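Local coordinates for protein putative Type I topoisomerase (Deinococcus radiodurans, PDB 3M4A) that probably relaxes supercoiled DNA as a type IB topoisomerase, nicking one strand, allowing rotation about the break and resealing it without ATP, at residues 153-158 with 202-207. Numbering follows the deposited sequence.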
loop_
_atom_site.group_PDB
_atom_site.type_symbol
_atom_site.label_atom_id
_atom_site.label_comp_id
_atom_site.label_asym_id
_atom_site.label_seq_id
_atom_site.Cartn_x
_atom_site.Cartn_y
_atom_site.Cartn_z
ATOM N N SER A 153 -11.560 -3.264 6.568
ATOM C CA SER A 153 -12.335 -4.494 6.342
ATOM C C SER A 153 -13.576 -4.596 7.227
ATOM O O SER A 153 -14.435 -5.443 6.988
ATOM C CB SER A 153 -11.467 -5.740 6.483
ATOM O OG SER A 153 -11.075 -5.980 7.817
ATOM N N THR A 154 -13.669 -3.729 8.233
ATOM C CA THR A 154 -14.791 -3.703 9.158
ATOM C C THR A 154 -15.651 -2.432 9.019
ATOM O O THR A 154 -16.523 -2.176 9.840
ATOM C CB THR A 154 -14.277 -3.911 10.609
ATOM O OG1 THR A 154 -13.288 -2.932 10.934
ATOM C CG2 THR A 154 -13.640 -5.292 10.714
ATOM N N LEU A 155 -15.453 -1.668 7.938
ATOM C CA LEU A 155 -16.257 -0.483 7.723
ATOM C C LEU A 155 -17.699 -0.858 7.433
ATOM O O LEU A 155 -17.986 -1.885 6.822
ATOM C CB LEU A 155 -15.762 0.396 6.564
ATOM C CG LEU A 155 -14.443 1.135 6.722
ATOM C CD1 LEU A 155 -14.246 2.068 5.529
ATOM C CD2 LEU A 155 -14.405 1.914 8.031
ATOM N N ARG A 156 -18.579 0.004 7.917
ATOM C CA ARG A 156 -19.984 -0.072 7.665
ATOM C C ARG A 156 -20.349 0.945 6.591
ATOM O O ARG A 156 -19.626 1.923 6.356
ATOM C CB ARG A 156 -20.752 0.211 8.963
ATOM C CG ARG A 156 -20.557 -0.871 10.014
ATOM C CD ARG A 156 -21.087 -0.434 11.361
ATOM N NE ARG A 156 -21.093 -1.556 12.299
ATOM C CZ ARG A 156 -22.087 -2.435 12.441
ATOM N NH1 ARG A 156 -23.203 -2.348 11.723
ATOM N NH2 ARG A 156 -21.955 -3.421 13.320
ATOM N N GLN A 157 -21.469 0.715 5.924
ATOM C CA GLN A 157 -21.953 1.695 4.950
ATOM C C GLN A 157 -22.114 3.089 5.537
ATOM O O GLN A 157 -21.911 4.076 4.826
ATOM C CB GLN A 157 -23.274 1.248 4.307
ATOM C CG GLN A 157 -23.102 0.071 3.383
ATOM C CD GLN A 157 -24.345 -0.249 2.557
ATOM O OE1 GLN A 157 -25.264 0.565 2.448
ATOM N NE2 GLN A 157 -24.377 -1.449 1.991
ATOM N N ARG A 158 -22.435 3.188 6.841
ATOM C CA ARG A 158 -22.647 4.479 7.493
ATOM C C ARG A 158 -21.392 5.327 7.608
ATOM O O ARG A 158 -21.459 6.510 7.945
ATOM C CB ARG A 158 -23.265 4.293 8.890
ATOM C CG ARG A 158 -22.302 3.881 9.978
ATOM C CD ARG A 158 -22.991 3.909 11.326
ATOM N NE ARG A 158 -22.177 3.305 12.381
ATOM C CZ ARG A 158 -21.287 3.954 13.117
ATOM N NH1 ARG A 158 -21.064 5.246 12.919
ATOM N NH2 ARG A 158 -20.605 3.304 14.051
ATOM N N TRP A 202 -22.879 -3.609 6.183
ATOM C CA TRP A 202 -21.436 -3.680 5.915
ATOM C C TRP A 202 -21.111 -3.106 4.545
ATOM O O TRP A 202 -21.927 -3.176 3.623
ATOM C CB TRP A 202 -20.946 -5.124 6.000
ATOM C CG TRP A 202 -21.183 -5.723 7.338
ATOM C CD1 TRP A 202 -22.154 -6.637 7.674
ATOM C CD2 TRP A 202 -20.473 -5.433 8.539
ATOM N NE1 TRP A 202 -22.076 -6.937 9.009
ATOM C CE2 TRP A 202 -21.050 -6.218 9.565
ATOM C CE3 TRP A 202 -19.392 -4.598 8.853
ATOM C CZ2 TRP A 202 -20.591 -6.187 10.872
ATOM C CZ3 TRP A 202 -18.938 -4.560 10.163
ATOM C CH2 TRP A 202 -19.536 -5.360 11.159
ATOM N N LEU A 203 -19.910 -2.543 4.409
ATOM C CA LEU A 203 -19.545 -1.848 3.184
ATOM C C LEU A 203 -18.956 -2.784 2.122
ATOM O O LEU A 203 -19.403 -2.776 0.974
ATOM C CB LEU A 203 -18.562 -0.720 3.500
ATOM C CG LEU A 203 -18.191 0.188 2.323
ATOM C CD1 LEU A 203 -19.421 0.732 1.573
ATOM C CD2 LEU A 203 -17.314 1.340 2.833
ATOM N N PHE A 204 -17.946 -3.574 2.502
ATOM C CA PHE A 204 -17.183 -4.359 1.524
ATOM C C PHE A 204 -17.772 -5.750 1.431
ATOM O O PHE A 204 -17.527 -6.607 2.282
ATOM C CB PHE A 204 -15.677 -4.355 1.830
ATOM C CG PHE A 204 -15.070 -2.992 1.688
ATOM C CD1 PHE A 204 -14.704 -2.262 2.798
ATOM C CD2 PHE A 204 -14.957 -2.406 0.420
ATOM C CE1 PHE A 204 -14.203 -0.982 2.659
ATOM C CE2 PHE A 204 -14.445 -1.137 0.269
ATOM C CZ PHE A 204 -14.073 -0.419 1.379
ATOM N N GLN A 205 -18.599 -5.917 0.404
ATOM C CA GLN A 205 -19.269 -7.167 0.109
ATOM C C GLN A 205 -19.050 -7.533 -1.345
ATOM O O GLN A 205 -18.832 -6.672 -2.191
ATOM C CB GLN A 205 -20.766 -7.015 0.355
ATOM C CG GLN A 205 -21.143 -6.658 1.784
ATOM C CD GLN A 205 -22.645 -6.562 1.964
ATOM O OE1 GLN A 205 -23.287 -7.514 2.423
ATOM N NE2 GLN A 205 -23.220 -5.430 1.579
ATOM N N THR A 206 -19.163 -8.819 -1.638
ATOM C CA THR A 206 -19.034 -9.311 -3.004
ATOM C C THR A 206 -20.345 -10.003 -3.364
ATOM O O THR A 206 -20.984 -10.562 -2.490
ATOM C CB THR A 206 -17.838 -10.274 -3.130
ATOM O OG1 THR A 206 -17.778 -10.828 -4.451
ATOM C CG2 THR A 206 -17.910 -11.412 -2.100
ATOM N N VAL A 207 -20.734 -9.910 -4.632
ATOM C CA VAL A 207 -21.949 -10.528 -5.178
ATOM C C VAL A 207 -21.535 -11.503 -6.275
ATOM O O VAL A 207 -20.732 -11.140 -7.136
ATOM C CB VAL A 207 -22.866 -9.461 -5.820
ATOM C CG1 VAL A 207 -24.041 -10.113 -6.562
ATOM C CG2 VAL A 207 -23.359 -8.482 -4.780
HETATM O O HOH W 1 -16.905 -3.802 5.265
#
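Arg156 lays its guanidinium over a face of the Trp202 indole: Arg156 CZ stands 4.5 Å from the centroid of the six-membered ring, 24° off its normal, a cation-pi contact. The guanidinium and ring planes are 33° apart, so the cation lies tilted over the ring, Arg156 NH2 coming closest, 3.8 Å from Trp202 CH2. With CG anti to the carbonyl carbon (chi1 -67°) and the chain extended to NE, the arm crosses the indole obliquely, its CG 4.0 Å from Trp202 CZ3. That CZ3 lies 3.4 Å from Thr154 O, which meets the ring edge in plane; Arg216 makes a further cation-pi contact with the indole. Replacing Trp202 by an alanine is likely to leave the Arg156 guanidinium without its aromatic platform and open a gap beside Thr154 O. Within the type IB catalytic core, a single beta bridge pairing Arg156 with Trp202 joins the loop ahead of strand 160-163 to the lead-in of strand 205-207. One of its bonds runs from Leu203 N to Leu155 O (3.2 Å); Gln157 and Pro201 make the other, and a water hydrogen-bonded to Leu155 O accepts from Phe204 N. Gln157 NE2 adds a weak hydrogen bond to Trp202 O, and also binds Leu198 O. Leu155 CD1 touches Leu203 CD2 at 4.1 Å and the Phe204 ring edge at CE1 (4.2 Å), while helix 186-196 packs against Leu203 and Phe204.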